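Long-range contacts in OxsB protein (PDB 5UL3), which uses cobalamin, a [4Fe-4S] cluster and S-adenosylmethionine to catalyse the oxidative ring contraction of dAMP to an oxetane aldehyde during oxetanocin A biosynthesis: residues I392-A397 / A424-D429; M419-A424 / S463-N468; Q337-L342 / I379-G384. One frame throughout, in Å; residues are numbered along the deposited sequence. Where two conformers were deposited one is given.

Contact 1. Residues I392-A397 / A424-D429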
loop_
_atom_site.group_PDB
_atom_site.type_symbol
_atom_site.label_atom_id
_atom_site.label_comp_id
_atom_site.label_asym_id
_atom_site.label_seq_id
_atom_site.Cartn_x
_atom_site.Cartn_y
_atom_site.Cartn_z
ATOM N N ILE A 392 -2.022 -17.939 9.953
ATOM C CA ILE A 392 -2.333 -16.578 9.540
ATOM C C ILE A 392 -2.688 -16.586 8.061
ATOM O O ILE A 392 -2.488 -17.572 7.357
ATOM C CB ILE A 392 -1.173 -15.595 9.795
ATOM C CG1 ILE A 392 -0.062 -15.813 8.769
ATOM C CG2 ILE A 392 -0.641 -15.716 11.236
ATOM C CD1 ILE A 392 0.806 -14.579 8.578
ATOM N N LYS A 393 -3.234 -15.467 7.599
ATOM C CA LYS A 393 -3.370 -15.211 6.173
ATOM C C LYS A 393 -2.617 -13.934 5.821
ATOM O O LYS A 393 -2.520 -13.013 6.641
ATOM C CB LYS A 393 -4.838 -15.112 5.783
ATOM C CG LYS A 393 -5.555 -16.429 6.056
ATOM C CD LYS A 393 -6.874 -16.536 5.340
ATOM C CE LYS A 393 -7.405 -17.965 5.395
ATOM N NZ LYS A 393 -6.639 -18.900 4.522
ATOM N N PHE A 394 -2.055 -13.874 4.610
ATOM C CA PHE A 394 -1.376 -12.642 4.240
ATOM C C PHE A 394 -1.502 -12.406 2.740
ATOM O O PHE A 394 -1.581 -13.351 1.948
ATOM C CB PHE A 394 0.101 -12.633 4.707
ATOM C CG PHE A 394 0.994 -13.685 4.075
ATOM C CD1 PHE A 394 1.023 -14.981 4.570
ATOM C CD2 PHE A 394 1.869 -13.351 3.038
ATOM C CE1 PHE A 394 1.873 -15.956 4.023
ATOM C CE2 PHE A 394 2.733 -14.314 2.478
ATOM C CZ PHE A 394 2.735 -15.619 2.981
ATOM N N ASP A 395 -1.578 -11.132 2.371
ATOM C CA ASP A 395 -1.674 -10.699 0.983
ATOM C C ASP A 395 -0.377 -10.007 0.567
ATOM O O ASP A 395 0.246 -9.321 1.376
ATOM C CB ASP A 395 -2.832 -9.716 0.800
ATOM C CG ASP A 395 -4.207 -10.327 1.131
ATOM O OD1 ASP A 395 -4.302 -11.533 1.453
ATOM O OD2 ASP A 395 -5.184 -9.567 1.090
ATOM N N PHE A 396 0.006 -10.144 -0.704
ATOM C CA PHE A 396 1.134 -9.377 -1.234
ATOM C C PHE A 396 0.977 -9.256 -2.742
ATOM O O PHE A 396 0.087 -9.861 -3.335
ATOM C CB PHE A 396 2.485 -9.996 -0.865
ATOM C CG PHE A 396 2.714 -11.396 -1.408
ATOM C CD1 PHE A 396 3.293 -11.586 -2.651
ATOM C CD2 PHE A 396 2.419 -12.516 -0.633
ATOM C CE1 PHE A 396 3.537 -12.882 -3.138
ATOM C CE2 PHE A 396 2.671 -13.805 -1.101
ATOM C CZ PHE A 396 3.233 -13.988 -2.350
ATOM N N ALA A 397 1.855 -8.459 -3.355
ATOM C CA ALA A 397 1.842 -8.225 -4.792
ATOM C C ALA A 397 3.084 -8.834 -5.438
ATOM O O ALA A 397 4.132 -8.957 -4.802
ATOM C CB ALA A 397 1.797 -6.731 -5.114
ATOM N N ALA A 424 1.619 -20.504 -0.276
ATOM C CA ALA A 424 0.252 -20.969 -0.053
ATOM C C ALA A 424 0.125 -21.705 1.280
ATOM O O ALA A 424 -0.823 -21.472 2.046
ATOM C CB ALA A 424 -0.196 -21.864 -1.208
ATOM N N LEU A 425 1.062 -22.613 1.563
ATOM C CA LEU A 425 1.020 -23.360 2.818
ATOM C C LEU A 425 1.046 -22.426 4.016
ATOM O O LEU A 425 0.376 -22.679 5.026
ATOM C CB LEU A 425 2.191 -24.339 2.901
ATOM C CG LEU A 425 2.190 -25.536 1.950
ATOM C CD1 LEU A 425 3.472 -26.334 2.121
ATOM C CD2 LEU A 425 0.984 -26.415 2.233
ATOM N N ALA A 426 1.815 -21.341 3.929
ATOM C CA ALA A 426 1.966 -20.455 5.077
ATOM C C ALA A 426 0.841 -19.434 5.202
ATOM O O ALA A 426 0.845 -18.658 6.164
ATOM C CB ALA A 426 3.311 -19.731 5.002
ATOM N N GLY A 427 -0.083 -19.372 4.245
ATOM C CA GLY A 427 -1.204 -18.464 4.373
ATOM C C GLY A 427 -1.382 -17.398 3.314
ATOM O O GLY A 427 -2.250 -16.527 3.467
ATOM N N ALA A 428 -0.592 -17.441 2.238
ATOM C CA ALA A 428 -0.800 -16.507 1.137
ATOM C C ALA A 428 -2.245 -16.610 0.661
ATOM O O ALA A 428 -2.740 -17.701 0.378
ATOM C CB ALA A 428 0.169 -16.806 -0.009
ATOM N N ASP A 429 -2.924 -15.468 0.605
ATOM C CA ASP A 429 -4.375 -15.446 0.428
ATOM C C ASP A 429 -4.769 -14.717 -0.847
ATOM O O ASP A 429 -4.879 -15.345 -1.905
ATOM C CB ASP A 429 -5.021 -14.797 1.650
ATOM C CG ASP A 429 -6.538 -14.845 1.607
ATOM O OD1 ASP A 429 -7.091 -15.731 0.925
ATOM O OD2 ASP A 429 -7.159 -13.972 2.227
HETATM O O HOH W 1 0.105 -19.469 8.698
#
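F394 and the chain just past helix 410-426 are joined by two backbone hydrogen bonds, one on each side of the single bridge between F394 and A428. F394 N gives its proton to G427 O at 2.9 Å, and the return bond, from D429 N to F394 O, is 2.8 Å long. Alongside them run CA-H...O contacts, the shortest from K393 CA to G427 O at 3.2 Å. G427 ends the helix in a Schellman motif at a positive phi of 120°, as glycine readily does, and its CA lies close to I392 O. A water accepts from I392 N and also lies within bonding distance of A426 O, bridging the two segments.

Apolar contacts centre on the F394 ring. With CG between the backbone N and the carbonyl carbon (chi1 64°), the ring lies against the turn: A428 CA sits over the middle of one face, while A426 O lies in plane at the edge, 3.6 Å from CE1. A428 CB touches both F394 CZ and F396 CE2.

The side chains of D395 and D429 lie side by side, their carboxylate planes 51° apart, yet each has another partner: R430 N for D395, H357 for D429. The strand also pairs with parallel strand 357-360, L385 of helix 374-386 packs on I392 and F394, and the turn leads into strand 432-436, completing a beta-alpha-beta unit.

Contact 2. Residues M419-A424 / S463-N468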
loop_
_atom_site.group_PDB
_atom_site.type_symbol
_atom_site.label_atom_id
_atom_site.label_comp_id
_atom_site.label_asym_id
_atom_site.label_seq_id
_atom_site.Cartn_x
_atom_site.Cartn_y
_atom_site.Cartn_z
ATOM N N MET A 419 8.510 -22.467 -4.158
ATOM C CA MET A 419 8.417 -21.299 -3.283
ATOM C C MET A 419 6.978 -20.807 -3.175
ATOM O O MET A 419 6.485 -20.514 -2.075
ATOM C CB MET A 419 9.326 -20.176 -3.806
ATOM C CG MET A 419 9.382 -18.932 -2.896
ATOM S SD MET A 419 9.661 -17.437 -3.882
ATOM C CE MET A 419 8.078 -17.336 -4.699
ATOM N N TRP A 420 6.287 -20.698 -4.312
ATOM C CA TRP A 420 4.895 -20.267 -4.266
ATOM C C TRP A 420 4.032 -21.252 -3.483
ATOM O O TRP A 420 3.087 -20.844 -2.790
ATOM C CB TRP A 420 4.371 -20.080 -5.692
ATOM C CG TRP A 420 4.735 -18.744 -6.261
ATOM C CD1 TRP A 420 5.825 -18.439 -7.061
ATOM C CD2 TRP A 420 4.036 -17.511 -6.051
ATOM N NE1 TRP A 420 5.824 -17.095 -7.363
ATOM C CE2 TRP A 420 4.737 -16.504 -6.757
ATOM C CE3 TRP A 420 2.878 -17.158 -5.337
ATOM C CZ2 TRP A 420 4.313 -15.174 -6.774
ATOM C CZ3 TRP A 420 2.468 -15.834 -5.351
ATOM C CH2 TRP A 420 3.185 -14.857 -6.068
ATOM N N HIS A 421 4.339 -22.546 -3.573
ATOM C CA HIS A 421 3.606 -23.525 -2.774
ATOM C C HIS A 421 3.815 -23.269 -1.292
ATOM O O HIS A 421 2.856 -23.295 -0.512
ATOM C CB HIS A 421 4.033 -24.946 -3.136
ATOM C CG HIS A 421 3.267 -26.011 -2.407
ATOM N ND1 HIS A 421 3.878 -27.107 -1.837
ATOM C CD2 HIS A 421 1.941 -26.149 -2.161
ATOM C CE1 HIS A 421 2.965 -27.871 -1.265
ATOM N NE2 HIS A 421 1.781 -27.317 -1.452
ATOM N N TYR A 422 5.063 -23.003 -0.885
ATOM C CA TYR A 422 5.324 -22.652 0.508
ATOM C C TYR A 422 4.550 -21.407 0.914
ATOM O O TYR A 422 4.071 -21.319 2.051
ATOM C CB TYR A 422 6.822 -22.439 0.742
ATOM C CG TYR A 422 7.531 -23.701 1.201
ATOM C CD1 TYR A 422 7.990 -24.624 0.287
ATOM C CD2 TYR A 422 7.690 -23.981 2.551
ATOM C CE1 TYR A 422 8.621 -25.784 0.694
ATOM C CE2 TYR A 422 8.322 -25.144 2.975
ATOM C CZ TYR A 422 8.786 -26.039 2.034
ATOM O OH TYR A 422 9.417 -27.197 2.421
ATOM N N CYS A 423 4.446 -20.417 0.017
ATOM C CA CYS A 423 3.626 -19.246 0.323
ATOM C C CYS A 423 2.178 -19.651 0.585
ATOM O O CYS A 423 1.562 -19.202 1.556
ATOM C CB CYS A 423 3.682 -18.238 -0.816
ATOM S SG CYS A 423 5.266 -17.391 -0.920
ATOM N N ALA A 424 1.619 -20.504 -0.276
ATOM C CA ALA A 424 0.252 -20.969 -0.053
ATOM C C ALA A 424 0.125 -21.705 1.280
ATOM O O ALA A 424 -0.823 -21.472 2.046
ATOM C CB ALA A 424 -0.196 -21.864 -1.208
ATOM N N SER A 463 -2.944 -19.979 -9.306
ATOM C CA SER A 463 -4.299 -20.415 -8.950
ATOM C C SER A 463 -4.341 -21.908 -8.627
ATOM O O SER A 463 -5.072 -22.319 -7.712
ATOM C CB SER A 463 -5.287 -20.057 -10.061
ATOM O OG SER A 463 -4.991 -20.707 -11.285
ATOM N N ALA A 464 -3.526 -22.724 -9.310
ATOM C CA ALA A 464 -3.490 -24.152 -9.012
ATOM C C ALA A 464 -3.029 -24.432 -7.588
ATOM O O ALA A 464 -3.353 -25.493 -7.044
ATOM C CB ALA A 464 -2.589 -24.891 -10.021
ATOM N N LEU A 465 -2.276 -23.517 -6.970
ATOM C CA LEU A 465 -1.865 -23.697 -5.586
ATOM C C LEU A 465 -2.927 -23.264 -4.579
ATOM O O LEU A 465 -2.661 -23.318 -3.376
ATOM C CB LEU A 465 -0.573 -22.927 -5.331
ATOM C CG LEU A 465 0.594 -23.387 -6.205
ATOM C CD1 LEU A 465 1.775 -22.427 -6.060
ATOM C CD2 LEU A 465 1.009 -24.794 -5.809
ATOM N N GLY A 466 -4.100 -22.835 -5.031
ATOM C CA GLY A 466 -5.165 -22.439 -4.110
ATOM C C GLY A 466 -5.087 -21.011 -3.616
ATOM O O GLY A 466 -5.842 -20.634 -2.710
ATOM N N ILE A 467 -4.185 -20.214 -4.163
ATOM C CA ILE A 467 -4.083 -18.802 -3.826
ATOM C C ILE A 467 -5.158 -18.058 -4.602
ATOM O O ILE A 467 -5.440 -18.382 -5.757
ATOM C CB ILE A 467 -2.656 -18.294 -4.144
ATOM C CG1 ILE A 467 -1.661 -18.927 -3.175
ATOM C CG2 ILE A 467 -2.569 -16.780 -4.082
ATOM C CD1 ILE A 467 -0.177 -18.822 -3.589
ATOM N N ASN A 468 -5.722 -16.972 -4.012
ATOM C CA ASN A 468 -6.917 -16.257 -4.527
ATOM C C ASN A 468 -6.559 -14.921 -5.210
ATOM O O ASN A 468 -6.557 -13.865 -4.573
ATOM C CB ASN A 468 -7.898 -16.044 -3.369
ATOM C CG ASN A 468 -9.156 -15.230 -3.748
ATOM O OD1 ASN A 468 -9.433 -14.959 -4.916
ATOM N ND2 ASN A 468 -9.931 -14.851 -2.727
#
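The last turns of helix 410-426 face the loop that follows helix 452-464, the backbones coming nearest at H421 and L465, whose CA atoms are 6.2 Å apart, and at A424 and I467. Helix 452-464 ends in a Schellman motif: G466 takes a positive phi of 85° and its N bonds back to S463 O, and the reversal presents L465 and I467, on either side of the glycine, to the neighbouring helix.

L465 enters with its two methyls divided. CD1 presses on W420 CB at 3.5 Å and also meets H421 N, whereas CD2 lies against CB and CD2 of H421, whose CG, anti to the backbone N (chi1 -177°), brings the ring to this methyl; the two side chains cross at about a right angle. These contacts lie in the partial TIM barrel of the radical SAM domain, where the helix leading into strand 432-436 packs beside the turn leading into strand 470-473.

A424 CB meets both residues, 3.6 Å from L465 O and 3.8 Å from I467 CG1. Beyond it, I467 CD1 reaches the indole of W420 in the ring plane, 3.9 Å from CE3, so the isoleucine abuts the edge. One indole face carries M419 CE, 3.4 Å above the plane and offset toward the rim. The indole is held further by NE1, bonded to S402 O, and by the ring of F396. H421 ND1 is hydrogen-bonded to the hydroxyl of Y510.

Contact 3. Residues Q337-L342 / I379-G384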
loop_
_atom_site.group_PDB
_atom_site.type_symbol
_atom_site.label_atom_id
_atom_site.label_comp_id
_atom_site.label_asym_id
_atom_site.label_seq_id
_atom_site.Cartn_x
_atom_site.Cartn_y
_atom_site.Cartn_z
ATOM N N GLN A 337 14.368 -10.957 11.182
ATOM C CA GLN A 337 13.652 -9.734 11.508
ATOM C C GLN A 337 12.216 -9.765 10.996
ATOM O O GLN A 337 11.289 -9.346 11.700
ATOM C CB GLN A 337 14.408 -8.544 10.922
ATOM C CG GLN A 337 13.813 -7.229 11.267
ATOM C CD GLN A 337 13.908 -6.914 12.754
ATOM O OE1 GLN A 337 13.186 -6.056 13.255
ATOM N NE2 GLN A 337 14.813 -7.594 13.459
ATOM N N THR A 338 12.024 -10.212 9.752
ATOM C CA THR A 338 10.679 -10.414 9.204
ATOM C C THR A 338 9.821 -11.236 10.175
ATOM O O THR A 338 8.678 -10.874 10.477
ATOM C CB THR A 338 10.764 -11.099 7.832
ATOM O OG1 THR A 338 11.483 -10.256 6.923
ATOM C CG2 THR A 338 9.353 -11.335 7.241
ATOM N N LEU A 339 10.372 -12.333 10.690
ATOM C CA LEU A 339 9.584 -13.200 11.567
ATOM C C LEU A 339 9.327 -12.536 12.913
ATOM O O LEU A 339 8.240 -12.693 13.493
ATOM C CB LEU A 339 10.295 -14.545 11.736
ATOM C CG LEU A 339 10.315 -15.406 10.462
ATOM C CD1 LEU A 339 11.207 -16.644 10.596
ATOM C CD2 LEU A 339 8.888 -15.795 10.052
ATOM N N LYS A 340 10.309 -11.782 13.422
ATOM C CA LYS A 340 10.109 -11.050 14.669
ATOM C C LYS A 340 9.030 -9.985 14.512
ATOM O O LYS A 340 8.128 -9.863 15.353
ATOM C CB LYS A 340 11.416 -10.393 15.125
ATOM C CG LYS A 340 11.153 -9.327 16.212
ATOM C CD LYS A 340 12.359 -8.446 16.458
ATOM C CE LYS A 340 12.148 -7.495 17.632
ATOM N NZ LYS A 340 11.049 -6.494 17.416
ATOM N N GLN A 341 9.111 -9.191 13.440
ATOM C CA GLN A 341 8.137 -8.122 13.263
ATOM C C GLN A 341 6.739 -8.690 13.037
ATOM O O GLN A 341 5.750 -8.138 13.531
ATOM C CB GLN A 341 8.556 -7.209 12.100
ATOM C CG GLN A 341 9.854 -6.436 12.445
ATOM C CD GLN A 341 10.148 -5.294 11.494
ATOM O OE1 GLN A 341 9.245 -4.731 10.871
ATOM N NE2 GLN A 341 11.425 -4.933 11.393
ATOM N N LEU A 342 6.637 -9.789 12.287
ATOM C CA LEU A 342 5.330 -10.426 12.115
ATOM C C LEU A 342 4.786 -10.902 13.459
ATOM O O LEU A 342 3.600 -10.703 13.771
ATOM C CB LEU A 342 5.439 -11.591 11.125
ATOM C CG LEU A 342 5.569 -11.205 9.632
ATOM C CD1 LEU A 342 6.018 -12.423 8.838
ATOM C CD2 LEU A 342 4.249 -10.623 9.068
ATOM N N ILE A 379 11.057 -19.073 1.288
ATOM C CA ILE A 379 10.766 -20.381 1.864
ATOM C C ILE A 379 11.109 -20.398 3.349
ATOM O O ILE A 379 10.342 -20.925 4.162
ATOM C CB ILE A 379 11.497 -21.489 1.079
ATOM C CG1 ILE A 379 10.822 -21.654 -0.292
ATOM C CG2 ILE A 379 11.474 -22.795 1.869
ATOM C CD1 ILE A 379 11.618 -22.489 -1.289
ATOM N N ASP A 380 12.223 -19.756 3.737
ATOM C CA ASP A 380 12.580 -19.659 5.158
ATOM C C ASP A 380 11.555 -18.850 5.964
ATOM O O ASP A 380 11.225 -19.207 7.104
ATOM C CB ASP A 380 13.976 -19.039 5.310
ATOM C CG ASP A 380 15.090 -19.962 4.811
ATOM O OD1 ASP A 380 14.781 -21.098 4.400
ATOM O OD2 ASP A 380 16.270 -19.544 4.821
ATOM N N ILE A 381 11.065 -17.734 5.412
ATOM C CA ILE A 381 10.001 -16.991 6.092
ATOM C C ILE A 381 8.762 -17.872 6.250
ATOM O O ILE A 381 8.162 -17.947 7.336
ATOM C CB ILE A 381 9.691 -15.691 5.328
ATOM C CG1 ILE A 381 10.882 -14.730 5.418
ATOM C CG2 ILE A 381 8.405 -15.020 5.891
ATOM C CD1 ILE A 381 10.844 -13.597 4.397
ATOM N N CYS A 382 8.386 -18.575 5.180
ATOM C CA CYS A 382 7.224 -19.454 5.230
ATOM C C CYS A 382 7.415 -20.559 6.259
ATOM O O CYS A 382 6.480 -20.894 6.992
ATOM C CB CYS A 382 6.959 -20.050 3.851
ATOM S SG CYS A 382 6.337 -18.842 2.665
ATOM N N GLU A 383 8.618 -21.141 6.320
ATOM C CA GLU A 383 8.887 -22.172 7.317
ATOM C C GLU A 383 8.744 -21.612 8.723
ATOM O O GLU A 383 8.236 -22.294 9.617
ATOM C CB GLU A 383 10.285 -22.763 7.116
ATOM C CG GLU A 383 10.359 -23.729 5.939
ATOM C CD GLU A 383 11.704 -24.442 5.816
ATOM O OE1 GLU A 383 12.754 -23.846 6.150
ATOM O OE2 GLU A 383 11.703 -25.610 5.381
ATOM N N GLY A 384 9.170 -20.363 8.926
ATOM C CA GLY A 384 8.980 -19.720 10.217
ATOM C C GLY A 384 7.516 -19.522 10.567
ATOM O O GLY A 384 7.109 -19.733 11.711
#
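Helices 335-351 and 374-386 run in broadly the same direction, their short segments approaching to 9.9 Å between axes and crossing at -36°, with L339 and I381 nearest by CA. L339 reaches across with both methyls. CD1 lies 3.8 Å from G384 CA, and CD2 is 3.5 Å from I381 O, also touching G384 CA. Having no side chain, G384 lets the leucine end lie against its CA. In L339, chi1 -69° sets CG anti to the carbonyl carbon and chi2 171° extends CD1 away from CA, toward G384.

Beside it, T338 turns its methyl to I381, the two side chains crossing at about a right angle, with T338 CG2 3.9 Å from I381 CD1 and nearly as close to CG2. The hydroxyl of T338 bonds instead to S334 O, just before the helix.

T338 and L342 also pack on strand 305-311. Such packing of successive helices running the same way over a parallel sheet is characteristic of the beta/alpha repeats of a TIM-type barrel, here the partial barrel of the radical SAM domain.

Contact 1 joins a barrel strand to the helix layer; contacts 2 and 3 lie in the outer layer of helices and turns, and each of the three mixes buried with partly exposed residues. Contact 1 is held by backbone hydrogen bonds, whereas contacts 2 and 3 rely on apolar side chains set against a neighbouring helix or turn. Contacts 1 and 2 share helix 410-426 and A424, and touch again where D429 O and N468 N probably hydrogen-bond. Contact 3 lies one helix further along, touching the others at C382 among other residues. In contact 1 the side chain of F396 is about 9 Å from cobalamin, against about 14 Å for that of T338 in contact 3.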